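Local coordinates for protein ADP-ribosyltransferase (Staphylococcus aureus, PDB 1OJZ) that binds NAD+ and probably transfers its ADP-ribose onto a target protein as a mono-ADP-ribosyltransferase exoenzyme, at residues Y82-L87 and E153-L158; Q140-A145 and G177-L182. All blocks are in the same frame, centred on the assembly; numbering follows the deposited sequence.

Contact 1. Residues Y82-L87 and E153-L158. With NAD (nicotinamide-adenine-dinucleotide), chain B.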
# COMPACT_ATOMS: atom_id res chain seq x y z
N TYR A 82 -1.33 -8.00 -8.14
CA TYR A 82 -1.46 -7.87 -6.69
C TYR A 82 -0.20 -7.24 -6.10
O TYR A 82 0.92 -7.57 -6.49
CB TYR A 82 -1.65 -9.24 -6.01
CG TYR A 82 -3.06 -9.79 -6.04
CD1 TYR A 82 -3.41 -10.83 -6.89
CD2 TYR A 82 -4.05 -9.27 -5.20
CE1 TYR A 82 -4.71 -11.35 -6.91
CE2 TYR A 82 -5.35 -9.77 -5.21
CZ TYR A 82 -5.67 -10.81 -6.07
OH TYR A 82 -6.95 -11.31 -6.09
N VAL A 83 -0.40 -6.30 -5.18
CA VAL A 83 0.72 -5.67 -4.49
C VAL A 83 0.36 -5.81 -3.02
O VAL A 83 -0.82 -5.90 -2.66
CB VAL A 83 0.90 -4.18 -4.84
CG1 VAL A 83 1.33 -4.05 -6.31
CG2 VAL A 83 -0.40 -3.41 -4.56
N TYR A 84 1.37 -5.83 -2.16
CA TYR A 84 1.14 -6.02 -0.74
C TYR A 84 1.54 -4.85 0.15
O TYR A 84 2.66 -4.36 0.09
CB TYR A 84 1.85 -7.29 -0.27
CG TYR A 84 1.39 -8.53 -1.02
CD1 TYR A 84 1.87 -8.82 -2.29
CD2 TYR A 84 0.43 -9.38 -0.47
CE1 TYR A 84 1.40 -9.93 -3.01
CE2 TYR A 84 -0.04 -10.48 -1.16
CZ TYR A 84 0.44 -10.75 -2.43
OH TYR A 84 -0.06 -11.83 -3.12
N ARG A 85 0.59 -4.41 0.97
CA ARG A 85 0.84 -3.33 1.90
C ARG A 85 0.88 -3.96 3.30
O ARG A 85 -0.15 -4.34 3.85
CB ARG A 85 -0.28 -2.27 1.80
CG ARG A 85 0.01 -0.99 2.58
CD ARG A 85 -1.03 0.11 2.39
NE ARG A 85 -0.69 1.29 3.19
CZ ARG A 85 -1.58 2.18 3.64
NH1 ARG A 85 -2.87 2.03 3.37
NH2 ARG A 85 -1.18 3.19 4.39
N LEU A 86 2.08 -4.11 3.84
CA LEU A 86 2.24 -4.70 5.17
C LEU A 86 1.98 -3.62 6.22
O LEU A 86 2.54 -2.53 6.16
CB LEU A 86 3.64 -5.30 5.32
CG LEU A 86 3.77 -6.72 4.75
CD1 LEU A 86 3.28 -6.75 3.30
CD2 LEU A 86 5.22 -7.17 4.82
N LEU A 87 1.10 -3.93 7.17
CA LEU A 87 0.74 -2.96 8.19
C LEU A 87 0.77 -3.52 9.60
O LEU A 87 0.76 -4.73 9.81
CB LEU A 87 -0.67 -2.43 7.88
CG LEU A 87 -0.88 -1.82 6.49
CD1 LEU A 87 -2.37 -1.84 6.13
CD2 LEU A 87 -0.32 -0.41 6.46
N GLU A 153 -1.42 -7.99 6.35
CA GLU A 153 -1.00 -7.93 4.96
C GLU A 153 -2.23 -7.52 4.16
O GLU A 153 -3.19 -8.27 4.04
CB GLU A 153 -0.50 -9.29 4.48
CG GLU A 153 -0.11 -9.29 3.01
CD GLU A 153 0.38 -10.65 2.54
OE1 GLU A 153 1.47 -11.07 2.98
OE2 GLU A 153 -0.34 -11.29 1.74
N LEU A 154 -2.20 -6.30 3.64
CA LEU A 154 -3.30 -5.80 2.84
C LEU A 154 -2.98 -6.23 1.41
O LEU A 154 -2.13 -5.63 0.76
CB LEU A 154 -3.35 -4.27 2.93
CG LEU A 154 -4.67 -3.52 2.73
CD1 LEU A 154 -4.36 -2.04 2.51
CD2 LEU A 154 -5.45 -4.09 1.57
N LYS A 155 -3.66 -7.27 0.93
CA LYS A 155 -3.45 -7.79 -0.42
C LYS A 155 -4.36 -7.05 -1.39
O LYS A 155 -5.57 -7.29 -1.43
CB LYS A 155 -3.75 -9.29 -0.44
CG LYS A 155 -3.56 -9.98 -1.78
CD LYS A 155 -3.85 -11.47 -1.64
CE LYS A 155 -3.60 -12.23 -2.93
NZ LYS A 155 -3.99 -13.67 -2.81
N LEU A 156 -3.77 -6.16 -2.19
CA LEU A 156 -4.52 -5.33 -3.12
C LEU A 156 -4.43 -5.69 -4.60
O LEU A 156 -3.34 -5.66 -5.19
CB LEU A 156 -4.09 -3.87 -2.94
CG LEU A 156 -4.37 -3.20 -1.59
CD1 LEU A 156 -3.61 -1.88 -1.51
CD2 LEU A 156 -5.86 -2.97 -1.43
N GLU A 157 -5.57 -6.01 -5.20
CA GLU A 157 -5.57 -6.34 -6.62
C GLU A 157 -5.68 -5.06 -7.42
O GLU A 157 -6.66 -4.32 -7.30
CB GLU A 157 -6.72 -7.26 -6.98
CG GLU A 157 -6.70 -7.63 -8.46
CD GLU A 157 -7.74 -8.65 -8.84
OE1 GLU A 157 -7.65 -9.17 -9.97
OE2 GLU A 157 -8.64 -8.93 -8.01
N LEU A 158 -4.67 -4.80 -8.24
CA LEU A 158 -4.64 -3.59 -9.04
C LEU A 158 -5.11 -3.87 -10.46
O LEU A 158 -4.57 -4.73 -11.15
CB LEU A 158 -3.22 -3.02 -9.09
CG LEU A 158 -2.50 -2.74 -7.76
CD1 LEU A 158 -1.08 -2.28 -8.06
CD2 LEU A 158 -3.25 -1.70 -6.97
PA NAD B . 2.55 4.26 6.44
O1A NAD B . 1.57 3.25 5.99
O2A NAD B . 2.37 5.68 6.03
O5B NAD B . 2.67 4.16 8.03
C5B NAD B . 1.49 4.31 8.84
C4B NAD B . 1.54 3.28 9.94
O4B NAD B . 0.24 3.48 10.60
C3B NAD B . 1.57 1.81 9.44
O3B NAD B . 2.67 1.13 10.12
C2B NAD B . 0.23 1.18 9.76
O2B NAD B . 0.18 0.08 10.57
C1B NAD B . -0.62 2.40 10.23
N9A NAD B . -1.50 2.90 9.15
C8A NAD B . -1.39 2.96 7.76
N7A NAD B . -2.43 3.49 7.16
C5A NAD B . -3.30 3.81 8.11
C6A NAD B . -4.63 4.44 8.08
N6A NAD B . -5.21 4.79 6.95
N1A NAD B . -5.22 4.61 9.32
C2A NAD B . -4.67 4.27 10.51
N3A NAD B . -3.41 3.67 10.60
C4A NAD B . -2.75 3.46 9.38
O3 NAD B . 3.99 3.81 5.97
PN NAD B . 4.73 2.36 6.03
O1N NAD B . 3.88 1.39 5.34
O2N NAD B . 5.06 2.13 7.47
O5D NAD B . 5.99 2.66 5.09
C5D NAD B . 7.03 3.59 5.49
C4D NAD B . 8.28 3.22 4.78
O4D NAD B . 8.25 1.77 4.42
C3D NAD B . 8.52 3.98 3.42
O3D NAD B . 9.88 4.49 3.37
C2D NAD B . 8.32 2.91 2.33
O2D NAD B . 9.07 3.21 1.18
C1D NAD B . 8.75 1.58 3.08
N1N NAD B . 8.22 0.26 2.53
C2N NAD B . 6.97 -0.22 3.11
C3N NAD B . 6.10 -1.01 2.45
C7N NAD B . 4.83 -1.51 3.11
O7N NAD B . 4.32 -2.56 2.67
N7N NAD B . 4.31 -0.84 4.14
C4N NAD B . 6.36 -1.45 1.02
C5N NAD B . 7.22 -0.44 0.33
C6N NAD B . 8.29 0.13 1.08
O HOH W 1 -1.02 -13.91 -1.58
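Y82 lies between two side chains of the neighbouring strand, where 82-87 and 153-158 pair antiparallel at one margin of the five-stranded sheet of the ADP-ribosyltransferase fold. K155 covers one face of the Y82 ring: its CE sits 3.8 Å from the ring centroid, and NZ lies 4.7 Å from the same centroid, a cation-pi contact over the face. E157 comes over the opposite face, with CG offset toward the rim. K155 reaches there because its chain is fully extended, with CG anti to the backbone N (chi1 -180°). The same lysine runs alongside Y84, and a water bonds Y84 OH and, weakly, K155 NZ. Y84 OH also bonds N5, and E157 OE1 bonds T3, both near the N terminus.

V83, R85, L154 and L156 turn to the other side of the sheet. V83 and L156 exchange two backbone hydrogen bonds, and so do R85 and L154. This pairing sets R85 and L86 before the NAD. R85 runs extended beside L154, and its NH2 donates to phosphate oxygen O1A at 3.2 Å. A salt bridge from NH1 to E133 holds the guanidinium from another strand. L86 hydrogen-bonds the nicotinamide amide through its backbone. R150 NH1 also bonds L86 O. L86 N donates to O7N at 3.0 Å, and L86 O accepts from N7N at 3.2 Å.

Contact 2. Residues Q140-A145 and G177-L182; sequences QLVSGA and GQQEVL. With NAD (nicotinamide-adenine-dinucleotide), chain B.
Q178 and E180 are the Gln-X-Glu pair that closes the ARTT (ADP-ribosylating toxin turn-turn) loop, here set against the end of strand 137-140. In C3-like relatives the glutamine probably meets the target protein. Q140 and E180 form a non-hydrogen-bonded antiparallel pair, with side chains on the face that meets the NAD. Beside them L141 N donates to Q179 O at 2.9 Å, tying the loop to the residues just before strand 180-183. L141 CG packs on V181 CG2 at 3.8 Å, on a side also lined by W15 and Y166. The loop then bends through a type II turn from V142 to A145, closed by A145 N to V142 O.

Q140 NE2 donates to O7N of the nicotinamide amide at 3.1 Å. Its OE1 accepts from A146 N, which fixes the amide rotation. E180 extends with CG anti to its backbone N (chi1 177°), passing close to the nicotinamide ring. Q178 OE1 lies 3.1 Å from NAD C6N. E180 OE1 accepts from NAD O2D at 2.5 Å, and S138 OG bonds E180 OE2. The O2D bond holds the nicotinamide ribose, as in related enzymes, where this glutamate probably steadies the oxocarbenium-like ribose when nicotinamide leaves.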
# COMPACT_ATOMS: atom_id res chain seq x y z
N GLN A 140 4.47 -3.40 -1.82
CA GLN A 140 5.53 -4.24 -2.38
C GLN A 140 4.97 -5.27 -3.36
O GLN A 140 3.92 -5.88 -3.12
CB GLN A 140 6.32 -4.92 -1.24
CG GLN A 140 5.50 -5.47 -0.09
CD GLN A 140 6.34 -5.76 1.16
OE1 GLN A 140 7.19 -6.65 1.16
NE2 GLN A 140 6.10 -5.00 2.22
N LEU A 141 5.67 -5.42 -4.49
CA LEU A 141 5.28 -6.36 -5.55
C LEU A 141 5.39 -7.79 -5.06
O LEU A 141 4.68 -8.68 -5.54
CB LEU A 141 6.18 -6.21 -6.78
CG LEU A 141 5.64 -5.64 -8.09
CD1 LEU A 141 6.69 -5.85 -9.18
CD2 LEU A 141 4.33 -6.33 -8.47
N VAL A 142 6.32 -8.01 -4.14
CA VAL A 142 6.53 -9.34 -3.58
C VAL A 142 6.35 -9.23 -2.08
O VAL A 142 7.07 -8.50 -1.40
CB VAL A 142 7.96 -9.84 -3.87
CG1 VAL A 142 8.18 -11.21 -3.23
CG2 VAL A 142 8.19 -9.90 -5.38
N SER A 143 5.36 -9.95 -1.56
CA SER A 143 5.09 -9.92 -0.13
C SER A 143 6.32 -10.38 0.64
O SER A 143 6.94 -11.38 0.28
CB SER A 143 3.91 -10.82 0.21
OG SER A 143 3.63 -10.77 1.60
N GLY A 144 6.67 -9.64 1.69
CA GLY A 144 7.82 -10.02 2.49
C GLY A 144 9.13 -9.38 2.07
O GLY A 144 10.13 -9.48 2.79
N ALA A 145 9.16 -8.72 0.91
CA ALA A 145 10.38 -8.08 0.45
C ALA A 145 10.76 -6.96 1.42
O ALA A 145 11.90 -6.48 1.41
CB ALA A 145 10.18 -7.50 -0.96
N GLY A 177 15.48 -2.78 -2.69
CA GLY A 177 15.17 -4.14 -2.30
C GLY A 177 13.79 -4.38 -1.71
O GLY A 177 13.49 -5.51 -1.31
N GLN A 178 12.95 -3.36 -1.63
CA GLN A 178 11.61 -3.55 -1.09
C GLN A 178 10.57 -3.75 -2.20
O GLN A 178 9.38 -3.82 -1.93
CB GLN A 178 11.20 -2.35 -0.22
CG GLN A 178 12.18 -2.05 0.91
CD GLN A 178 11.77 -0.85 1.74
OE1 GLN A 178 11.39 0.19 1.20
NE2 GLN A 178 11.87 -0.97 3.06
N GLN A 179 11.04 -3.85 -3.44
CA GLN A 179 10.15 -4.03 -4.59
C GLN A 179 8.94 -3.12 -4.46
O GLN A 179 7.81 -3.51 -4.76
CB GLN A 179 9.69 -5.50 -4.67
CG GLN A 179 10.82 -6.49 -4.94
CD GLN A 179 11.26 -6.50 -6.41
OE1 GLN A 179 12.25 -7.14 -6.77
NE2 GLN A 179 10.51 -5.82 -7.25
N GLU A 180 9.18 -1.90 -4.00
CA GLU A 180 8.09 -0.96 -3.77
C GLU A 180 7.31 -0.47 -4.97
O GLU A 180 7.86 -0.14 -6.03
CB GLU A 180 8.59 0.25 -2.96
CG GLU A 180 7.52 1.32 -2.75
CD GLU A 180 7.86 2.28 -1.64
OE1 GLU A 180 9.00 2.21 -1.13
OE2 GLU A 180 7.00 3.11 -1.28
N VAL A 181 6.00 -0.45 -4.81
CA VAL A 181 5.10 0.06 -5.82
C VAL A 181 4.33 1.12 -5.07
O VAL A 181 3.63 0.83 -4.09
CB VAL A 181 4.14 -1.03 -6.36
CG1 VAL A 181 3.07 -0.38 -7.24
CG2 VAL A 181 4.92 -2.05 -7.18
N LEU A 182 4.49 2.37 -5.50
CA LEU A 182 3.83 3.48 -4.83
C LEU A 182 2.53 3.83 -5.53
O LEU A 182 2.51 4.15 -6.73
CB LEU A 182 4.78 4.68 -4.81
CG LEU A 182 4.37 5.92 -4.00
CD1 LEU A 182 4.33 5.59 -2.50
CD2 LEU A 182 5.36 7.03 -4.26
PA NAD B . 2.55 4.26 6.44
O1A NAD B . 1.57 3.25 5.99
O2A NAD B . 2.37 5.68 6.03
O5B NAD B . 2.67 4.16 8.03
C5B NAD B . 1.49 4.31 8.84
C4B NAD B . 1.54 3.28 9.94
O4B NAD B . 0.24 3.48 10.60
C3B NAD B . 1.57 1.81 9.44
O3B NAD B . 2.67 1.13 10.12
C2B NAD B . 0.23 1.18 9.76
O2B NAD B . 0.18 0.08 10.57
C1B NAD B . -0.62 2.40 10.23
N9A NAD B . -1.50 2.90 9.15
C8A NAD B . -1.39 2.96 7.76
N7A NAD B . -2.43 3.49 7.16
C5A NAD B . -3.30 3.81 8.11
C6A NAD B . -4.63 4.44 8.08
N6A NAD B . -5.21 4.79 6.95
N1A NAD B . -5.22 4.61 9.32
C2A NAD B . -4.67 4.27 10.51
N3A NAD B . -3.41 3.67 10.60
C4A NAD B . -2.75 3.46 9.38
O3 NAD B . 3.99 3.81 5.97
PN NAD B . 4.73 2.36 6.03
O1N NAD B . 3.88 1.39 5.34
O2N NAD B . 5.06 2.13 7.47
O5D NAD B . 5.99 2.66 5.09
C5D NAD B . 7.03 3.59 5.49
C4D NAD B . 8.28 3.22 4.78
O4D NAD B . 8.25 1.77 4.42
C3D NAD B . 8.52 3.98 3.42
O3D NAD B . 9.88 4.49 3.37
C2D NAD B . 8.32 2.91 2.33
O2D NAD B . 9.07 3.21 1.18
C1D NAD B . 8.75 1.58 3.08
N1N NAD B . 8.22 0.26 2.53
C2N NAD B . 6.97 -0.22 3.11
C3N NAD B . 6.10 -1.01 2.45
C7N NAD B . 4.83 -1.51 3.11
O7N NAD B . 4.32 -2.56 2.67
N7N NAD B . 4.31 -0.84 4.14
C4N NAD B . 6.36 -1.45 1.02
C5N NAD B . 7.22 -0.44 0.33
C6N NAD B . 8.29 0.13 1.08

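Contacts 1 and 2 lie with their centres about 10 Å apart, and together they hold the nicotinamide half of one NAD. The amide oxygen O7N takes a donor from each: the backbone of 82-87 and the side chain of Q140. Contact 1 also reaches the adenine-side phosphate, whereas contact 2 reaches the nicotinamide ribose. The two are joined directly. Y84 N lies 2.7 Å from Q140 O, a probable hydrogen bond between the two sheets. S143 OG approaches E153 OE1 at 2.6 Å, probably also bonded. L86 CD1 packs against Q140 NE2 at 3.5 Å, next to the nicotinamide amide. R48, N88, D90 and R150 add further bonds to the NAD.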